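Local coordinates for sulfatase (Bacteroides fragilis CAG:558, PDB 6USS), which probably hydrolyses sulfate esters as a calcium-dependent arylsulfatase of a human gut bacterium, at residues A[81-86]-A[421-426]; A[442-447]-A[488-493]; A[228-233]-A[267-272]. The protein carries 1 engineered substitution. All coordinates share one frame; numbering follows the deposited sequence.

Contact 1 (A[81-86]-A[421-426]); sequences QAYASS and RSLYWN
Trp425 drives the edge of its indole into the face of Tyr83, a T-shaped stack with the two planes at 90°; the tyrosine ring and the six-membered ring of the indole have centroids 5.6 Å apart. It joins the end of strand 77-83, in the large mixed sheet of the sulfatase fold, to strand 422-427, an edge strand of the smaller antiparallel sheet that follows it in the chain. The tight part lies here. CH2 of Trp425 sits over the tyrosine face, and its CZ2 comes 3.8 Å from Tyr83 CB. Chi1 of Trp425 (-57°) sets CG anti to the carbonyl carbon, and the indole reaches Tyr83. Leu423 adds to this side of Tyr83, its CD1 3.7 Å from Tyr83 CD2, while the phenol OH is held outside these segments by Glu353. On its pyrrole side the indole is pinned: NE1 donates to Ala84 O at 2.8 Å with an N-H...O angle of 159°. The carbonyl oxygen lies almost in the indole plane, which helps fix the rotation of the ring. Ala84 is near the metal centre, its side chain about 6 Å from that of the calcium ligand Asp322. The packing opens out toward Ser85, which is partly exposed and meets the indole through CA, 3.9 Å from Trp425 CD1. Beyond it a water takes over from direct contact: it is 2.9 Å from Ser85 OG and accepts a weak, 3.4 Å bond from the backbone N of Asn426.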
# COMPACT_ATOMS: atom_id res chain seq x y z
N GLN A 81 32.43 -0.61 -13.00
CA GLN A 81 32.84 -1.43 -11.85
C GLN A 81 31.77 -1.36 -10.74
O GLN A 81 32.05 -1.04 -9.59
CB GLN A 81 34.22 -1.00 -11.35
CG GLN A 81 35.09 -2.16 -10.93
CD GLN A 81 36.56 -1.77 -10.63
OE1 GLN A 81 37.44 -2.63 -10.58
NE2 GLN A 81 36.81 -0.48 -10.42
N ALA A 82 30.53 -1.70 -11.09
CA ALA A 82 29.42 -1.72 -10.13
C ALA A 82 29.16 -3.14 -9.64
O ALA A 82 29.06 -4.06 -10.45
CB ALA A 82 28.15 -1.14 -10.76
N TYR A 83 29.01 -3.31 -8.32
CA TYR A 83 28.86 -4.62 -7.71
C TYR A 83 27.51 -4.82 -7.01
O TYR A 83 26.96 -3.90 -6.39
CB TYR A 83 29.98 -4.89 -6.70
CG TYR A 83 31.32 -5.01 -7.37
CD1 TYR A 83 31.62 -6.13 -8.15
CD2 TYR A 83 32.26 -4.00 -7.28
CE1 TYR A 83 32.84 -6.24 -8.80
CE2 TYR A 83 33.49 -4.10 -7.93
CZ TYR A 83 33.77 -5.22 -8.69
OH TYR A 83 34.98 -5.30 -9.33
N ALA A 84 26.99 -6.04 -7.12
CA ALA A 84 25.88 -6.56 -6.33
C ALA A 84 26.38 -7.79 -5.57
O ALA A 84 27.58 -8.07 -5.54
CB ALA A 84 24.69 -6.90 -7.24
N SER A 85 25.47 -8.53 -4.95
CA SER A 85 25.81 -9.88 -4.51
C SER A 85 25.54 -10.87 -5.64
O SER A 85 25.01 -10.52 -6.70
CB SER A 85 25.05 -10.29 -3.24
OG SER A 85 25.39 -9.44 -2.14
N SER A 86 25.94 -12.12 -5.43
CA SER A 86 25.89 -13.09 -6.52
C SER A 86 24.54 -13.78 -6.65
O SER A 86 24.37 -14.60 -7.55
CB SER A 86 27.01 -14.13 -6.37
OG SER A 86 26.86 -14.89 -5.19
N ARG A 421 37.99 2.58 0.37
CA ARG A 421 36.81 1.86 0.83
C ARG A 421 36.93 0.35 0.60
O ARG A 421 37.27 -0.09 -0.50
CB ARG A 421 35.56 2.38 0.13
CG ARG A 421 34.32 1.60 0.45
CD ARG A 421 33.09 2.30 -0.11
NE ARG A 421 31.88 1.72 0.43
CZ ARG A 421 30.74 1.61 -0.24
NH1 ARG A 421 30.68 2.07 -1.49
NH2 ARG A 421 29.68 1.05 0.33
N SER A 422 36.64 -0.43 1.64
CA SER A 422 36.49 -1.87 1.52
C SER A 422 35.06 -2.23 1.08
O SER A 422 34.09 -1.68 1.59
CB SER A 422 36.80 -2.56 2.85
OG SER A 422 38.19 -2.73 3.09
N LEU A 423 34.94 -3.17 0.14
CA LEU A 423 33.66 -3.78 -0.19
C LEU A 423 33.60 -5.20 0.37
O LEU A 423 34.61 -5.91 0.38
CB LEU A 423 33.43 -3.81 -1.71
CG LEU A 423 33.45 -2.50 -2.47
CD1 LEU A 423 33.05 -2.79 -3.91
CD2 LEU A 423 32.53 -1.46 -1.84
N TYR A 424 32.42 -5.63 0.83
CA TYR A 424 32.30 -6.93 1.47
C TYR A 424 31.16 -7.78 0.93
O TYR A 424 30.05 -7.29 0.72
CB TYR A 424 32.12 -6.77 2.96
CG TYR A 424 33.15 -5.92 3.65
CD1 TYR A 424 32.89 -4.59 3.92
CD2 TYR A 424 34.35 -6.47 4.07
CE1 TYR A 424 33.81 -3.81 4.56
CE2 TYR A 424 35.29 -5.70 4.73
CZ TYR A 424 35.00 -4.37 4.98
OH TYR A 424 35.93 -3.58 5.63
N TRP A 425 31.43 -9.07 0.77
CA TRP A 425 30.40 -10.07 0.52
C TRP A 425 30.51 -11.20 1.54
O TRP A 425 31.61 -11.57 1.97
CB TRP A 425 30.49 -10.68 -0.88
CG TRP A 425 30.43 -9.73 -2.02
CD1 TRP A 425 29.39 -9.58 -2.90
CD2 TRP A 425 31.47 -8.86 -2.47
NE1 TRP A 425 29.72 -8.66 -3.85
CE2 TRP A 425 30.99 -8.19 -3.62
CE3 TRP A 425 32.77 -8.57 -2.02
CZ2 TRP A 425 31.75 -7.25 -4.31
CZ3 TRP A 425 33.52 -7.63 -2.71
CH2 TRP A 425 33.01 -6.98 -3.84
N ASN A 426 29.36 -11.77 1.90
CA ASN A 426 29.33 -12.96 2.74
C ASN A 426 28.28 -13.91 2.22
O ASN A 426 27.10 -13.55 2.13
CB ASN A 426 29.04 -12.62 4.21
CG ASN A 426 29.33 -13.80 5.11
OD1 ASN A 426 30.20 -14.60 4.81
ND2 ASN A 426 28.60 -13.92 6.20
O HOH W 1 27.12 -11.15 -0.56

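Contact 2 (A[442-447]-A[488-493]); sequences CTVRKG and KDLGNY
Leu490 lies with its forked end across the backbone of residues 442-444, its two methyls resting on the peptide groups between Cys442 and Val444. This is a helix laid on a sheet: helix 480-496 covers a face of the four-stranded antiparallel sheet in the C-terminal part of the sulfatase, and the axes of helix segment 488-493 and strand 442-446 approach to 8.4 Å at 120°. CD1 of Leu490 stands 3.6 Å from Thr443 O, and its CD2 is 3.7 Å from Cys442 O. The leucine CG lies opposite its backbone N (chi1 -166°), which carries both methyls down to the strand. From one end Cys442 flanks them, its SG 3.8 Å from Leu490 CD2. Toward the other, Val444 runs alongside the leucine, pointing the other way, with CG1 4.1 Å from Leu490 CD2. No hydrogen bond crosses between strand and helix here. Asp489, the charged residue of 488-493 that touches the strand, is held by the neighbouring strand 422-427, its OD1 by Tyr424 OH and its OD2 by Ser422 OG. Lys446 meets it through carbon: NZ, weakly bonded to Gly420 O, stops 4.7 Å short of Asp489 OD2, and CE is nearer, at 3.7 Å.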
# COMPACT_ATOMS: atom_id res chain seq x y z
N CYS A 442 33.40 -15.71 2.02
CA CYS A 442 33.29 -14.27 2.17
C CYS A 442 34.41 -13.63 1.37
O CYS A 442 35.45 -14.23 1.13
CB CYS A 442 33.37 -13.84 3.65
SG CYS A 442 34.61 -14.76 4.54
N THR A 443 34.19 -12.38 0.98
CA THR A 443 35.06 -11.67 0.07
C THR A 443 35.21 -10.24 0.55
O THR A 443 34.23 -9.62 0.97
CB THR A 443 34.47 -11.68 -1.34
OG1 THR A 443 34.29 -13.03 -1.76
CG2 THR A 443 35.41 -11.00 -2.31
N VAL A 444 36.44 -9.72 0.48
CA VAL A 444 36.67 -8.29 0.57
C VAL A 444 37.39 -7.80 -0.69
O VAL A 444 38.32 -8.45 -1.19
CB VAL A 444 37.46 -7.90 1.83
CG1 VAL A 444 38.83 -8.63 1.87
CG2 VAL A 444 37.63 -6.39 1.90
N ARG A 445 36.94 -6.65 -1.20
CA ARG A 445 37.62 -5.91 -2.26
C ARG A 445 38.07 -4.58 -1.69
O ARG A 445 37.31 -3.92 -0.97
CB ARG A 445 36.70 -5.68 -3.45
CG ARG A 445 37.26 -4.75 -4.49
CD ARG A 445 38.44 -5.37 -5.21
NE ARG A 445 38.96 -4.47 -6.23
CZ ARG A 445 38.34 -4.17 -7.38
NH1 ARG A 445 37.18 -4.72 -7.70
NH2 ARG A 445 38.90 -3.31 -8.22
N LYS A 446 39.31 -4.18 -1.99
CA LYS A 446 39.84 -2.93 -1.45
C LYS A 446 40.96 -2.49 -2.37
O LYS A 446 41.98 -3.17 -2.47
CB LYS A 446 40.34 -3.11 -0.02
CG LYS A 446 40.96 -1.86 0.61
CD LYS A 446 41.97 -2.25 1.68
CE LYS A 446 41.84 -1.43 2.97
NZ LYS A 446 41.39 -0.03 2.76
N GLY A 447 40.78 -1.34 -3.02
CA GLY A 447 41.77 -0.93 -4.01
C GLY A 447 41.80 -1.92 -5.16
O GLY A 447 40.77 -2.34 -5.69
N LYS A 488 42.25 -9.87 8.03
CA LYS A 488 41.82 -9.20 9.25
C LYS A 488 40.74 -8.17 8.94
O LYS A 488 39.77 -8.03 9.69
CB LYS A 488 43.04 -8.56 9.92
CG LYS A 488 42.79 -7.91 11.29
CD LYS A 488 42.05 -8.85 12.26
CE LYS A 488 42.97 -9.68 13.18
NZ LYS A 488 42.26 -10.07 14.45
N ASP A 489 40.90 -7.43 7.84
CA ASP A 489 39.88 -6.49 7.39
C ASP A 489 38.52 -7.18 7.32
O ASP A 489 37.54 -6.73 7.93
CB ASP A 489 40.31 -5.90 6.03
CG ASP A 489 39.43 -4.73 5.57
OD1 ASP A 489 38.34 -4.54 6.13
OD2 ASP A 489 39.82 -4.01 4.62
N LEU A 490 38.46 -8.31 6.60
CA LEU A 490 37.22 -9.05 6.43
C LEU A 490 36.70 -9.56 7.78
O LEU A 490 35.54 -9.31 8.14
CB LEU A 490 37.46 -10.22 5.46
CG LEU A 490 36.34 -11.03 4.80
CD1 LEU A 490 35.16 -10.14 4.39
CD2 LEU A 490 36.86 -11.82 3.59
N GLY A 491 37.55 -10.26 8.53
CA GLY A 491 37.10 -10.85 9.78
C GLY A 491 36.52 -9.82 10.73
O GLY A 491 35.45 -10.03 11.32
N ASN A 492 37.20 -8.68 10.88
CA ASN A 492 36.71 -7.65 11.78
C ASN A 492 35.33 -7.17 11.35
O ASN A 492 34.42 -7.06 12.18
CB ASN A 492 37.68 -6.48 11.81
CG ASN A 492 38.90 -6.77 12.65
OD1 ASN A 492 38.86 -7.61 13.55
ND2 ASN A 492 39.99 -6.08 12.35
N TYR A 493 35.16 -6.90 10.05
CA TYR A 493 33.89 -6.40 9.54
C TYR A 493 32.77 -7.41 9.74
O TYR A 493 31.67 -7.05 10.19
CB TYR A 493 34.03 -6.02 8.07
CG TYR A 493 32.75 -5.44 7.53
CD1 TYR A 493 32.47 -4.09 7.68
CD2 TYR A 493 31.79 -6.25 6.94
CE1 TYR A 493 31.29 -3.55 7.22
CE2 TYR A 493 30.60 -5.71 6.48
CZ TYR A 493 30.35 -4.36 6.62
OH TYR A 493 29.17 -3.82 6.16

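Contact 3 (A[228-233]-A[267-272]); sequences DTFVSE and DKDKRF
Phe230 pushes its ring against Asp269 and threads between the side chain of Arg271 and the backbone of Asp267 and Lys268. At the base, CB is 3.8 Å from Arg271 NH2. CG and CD2 come next, both under the carboxylate of Asp269, whose OD2 is 3.4 Å from Phe230 CD2 and displaced toward the rim; CD1 faces the carboxylate carbon. Ring and carboxylate are stacked, their planes only 19° apart. Farther out, CE2 still meets Asp269 OD2, CE1 approaches Lys268 O at 3.5 Å, and Asp267 O lies at the ring edge near CZ. Asp269 CB stands over this same ring, 3.7 Å from its centroid, in a CH-pi contact. Phe230 occupies the N-cap position of helix 231-247, so the loop between strand 253-258 and helix 273-279 packs against that helix's start, in the sulfatase-family region. Asp269 also makes an Asx turn, OD1 accepting the backbone N of Arg271. A salt-bridge network joins Asp269, Arg271 and Glu233. Arg271 grips side-on, NE to Asp269 OD1 at 3.1 Å and NH2 to OD2, keeping the carboxylate close to the guanidinium plane. Its NH1 reaches Glu233 OE1 at 3.0 Å, from above a carboxylate turned 82° against the guanidinium; Lys297 also binds that oxygen. On the exposed side a salt bridge brings Lys270 NZ to 2.8 Å from Asp228 OD2, at the anti lone pair of OD2.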
# COMPACT_ATOMS: atom_id res chain seq x y z
N ASP A 228 -0.73 -13.79 -26.68
CA ASP A 228 0.70 -13.96 -26.94
C ASP A 228 1.53 -12.80 -26.39
O ASP A 228 2.59 -12.47 -26.96
CB ASP A 228 0.96 -14.16 -28.44
CG ASP A 228 0.67 -12.91 -29.28
OD1 ASP A 228 0.07 -11.94 -28.76
OD2 ASP A 228 1.06 -12.91 -30.48
N THR A 229 1.09 -12.16 -25.31
CA THR A 229 1.88 -11.12 -24.66
C THR A 229 2.97 -11.77 -23.80
O THR A 229 2.67 -12.39 -22.77
CB THR A 229 0.99 -10.19 -23.83
OG1 THR A 229 -0.08 -9.68 -24.63
CG2 THR A 229 1.80 -9.02 -23.28
N PHE A 230 4.23 -11.66 -24.25
CA PHE A 230 5.40 -12.00 -23.44
C PHE A 230 5.41 -11.17 -22.15
O PHE A 230 5.03 -10.00 -22.15
CB PHE A 230 6.67 -11.75 -24.26
CG PHE A 230 7.80 -12.70 -23.96
CD1 PHE A 230 7.72 -14.03 -24.36
CD2 PHE A 230 8.93 -12.27 -23.30
CE1 PHE A 230 8.76 -14.91 -24.09
CE2 PHE A 230 9.96 -13.15 -23.03
CZ PHE A 230 9.87 -14.47 -23.43
N VAL A 231 5.87 -11.78 -21.04
CA VAL A 231 5.64 -11.17 -19.73
C VAL A 231 6.35 -9.83 -19.60
O VAL A 231 5.82 -8.89 -18.98
CB VAL A 231 6.02 -12.13 -18.58
CG1 VAL A 231 7.51 -12.29 -18.44
CG2 VAL A 231 5.43 -11.62 -17.27
N SER A 232 7.56 -9.70 -20.18
CA SER A 232 8.26 -8.42 -20.19
C SER A 232 7.47 -7.35 -20.90
O SER A 232 7.59 -6.16 -20.57
CB SER A 232 9.64 -8.57 -20.86
OG SER A 232 10.27 -9.77 -20.44
N GLU A 233 6.69 -7.74 -21.92
CA GLU A 233 5.80 -6.79 -22.59
C GLU A 233 4.63 -6.42 -21.69
O GLU A 233 4.31 -5.23 -21.53
CB GLU A 233 5.30 -7.39 -23.91
CG GLU A 233 4.44 -6.46 -24.79
CD GLU A 233 5.14 -5.15 -25.16
OE1 GLU A 233 6.39 -5.13 -25.32
OE2 GLU A 233 4.45 -4.11 -25.29
N ASP A 267 12.41 -19.07 -21.94
CA ASP A 267 11.37 -19.25 -22.95
C ASP A 267 11.70 -18.44 -24.20
O ASP A 267 12.36 -17.41 -24.14
CB ASP A 267 10.01 -18.82 -22.41
CG ASP A 267 9.45 -19.79 -21.38
OD1 ASP A 267 9.70 -21.01 -21.50
OD2 ASP A 267 8.74 -19.34 -20.45
N LYS A 268 11.21 -18.92 -25.35
CA LYS A 268 11.47 -18.23 -26.61
C LYS A 268 10.48 -17.09 -26.81
O LYS A 268 9.27 -17.26 -26.69
CB LYS A 268 11.36 -19.20 -27.79
CG LYS A 268 12.58 -20.10 -27.96
CD LYS A 268 12.17 -21.48 -28.45
CE LYS A 268 13.22 -22.52 -28.08
NZ LYS A 268 14.00 -22.85 -29.29
N ASP A 269 11.02 -15.91 -27.12
CA ASP A 269 10.22 -14.76 -27.49
C ASP A 269 10.20 -14.70 -29.02
O ASP A 269 11.20 -14.32 -29.64
CB ASP A 269 10.81 -13.49 -26.88
CG ASP A 269 9.90 -12.27 -27.04
OD1 ASP A 269 8.99 -12.28 -27.90
OD2 ASP A 269 10.10 -11.29 -26.29
N LYS A 270 9.08 -15.10 -29.61
CA LYS A 270 8.97 -15.17 -31.06
C LYS A 270 9.27 -13.83 -31.73
O LYS A 270 9.72 -13.82 -32.88
CB LYS A 270 7.57 -15.66 -31.46
CG LYS A 270 6.42 -14.87 -30.81
CD LYS A 270 5.05 -15.55 -30.97
CE LYS A 270 3.91 -14.54 -30.85
NZ LYS A 270 2.58 -15.19 -31.04
N ARG A 271 9.08 -12.70 -31.02
CA ARG A 271 9.39 -11.40 -31.59
C ARG A 271 10.84 -11.30 -32.06
O ARG A 271 11.14 -10.54 -32.98
CB ARG A 271 9.10 -10.30 -30.57
CG ARG A 271 7.65 -10.23 -30.16
CD ARG A 271 7.41 -9.08 -29.21
NE ARG A 271 7.97 -9.35 -27.89
CZ ARG A 271 8.00 -8.46 -26.91
NH1 ARG A 271 7.48 -7.25 -27.08
NH2 ARG A 271 8.54 -8.78 -25.75
N PHE A 272 11.75 -12.03 -31.44
CA PHE A 272 13.16 -11.87 -31.75
C PHE A 272 13.88 -13.18 -32.01
O PHE A 272 15.01 -13.15 -32.52
CB PHE A 272 13.87 -11.12 -30.62
CG PHE A 272 13.05 -10.01 -30.02
CD1 PHE A 272 12.83 -8.83 -30.73
CD2 PHE A 272 12.49 -10.14 -28.76
CE1 PHE A 272 12.07 -7.80 -30.19
CE2 PHE A 272 11.73 -9.11 -28.21
CZ PHE A 272 11.52 -7.94 -28.92
O HOH W 2 9.38 -6.41 -24.15

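Contacts 1 and 2 are buried neighbours, their centres 10 Å apart, and share the antiparallel sheet: strand 422-427 faces the large sheet in contact 1, while the adjacent strand 441-446 meets the C-terminal helix in contact 2. They are tied directly, through a shared aspartate and through the strand pairing between Leu423 N and Arg445 O. Contact 3 sits across the chain's centre, about 33 Å from contact 1 between centres, and is only partly buried. The chemistry follows position: aromatic stacking with one indole bond near the calcium site, apolar packing between sheet and helix, and toward the surface salt bridges beside a buried phenylalanine.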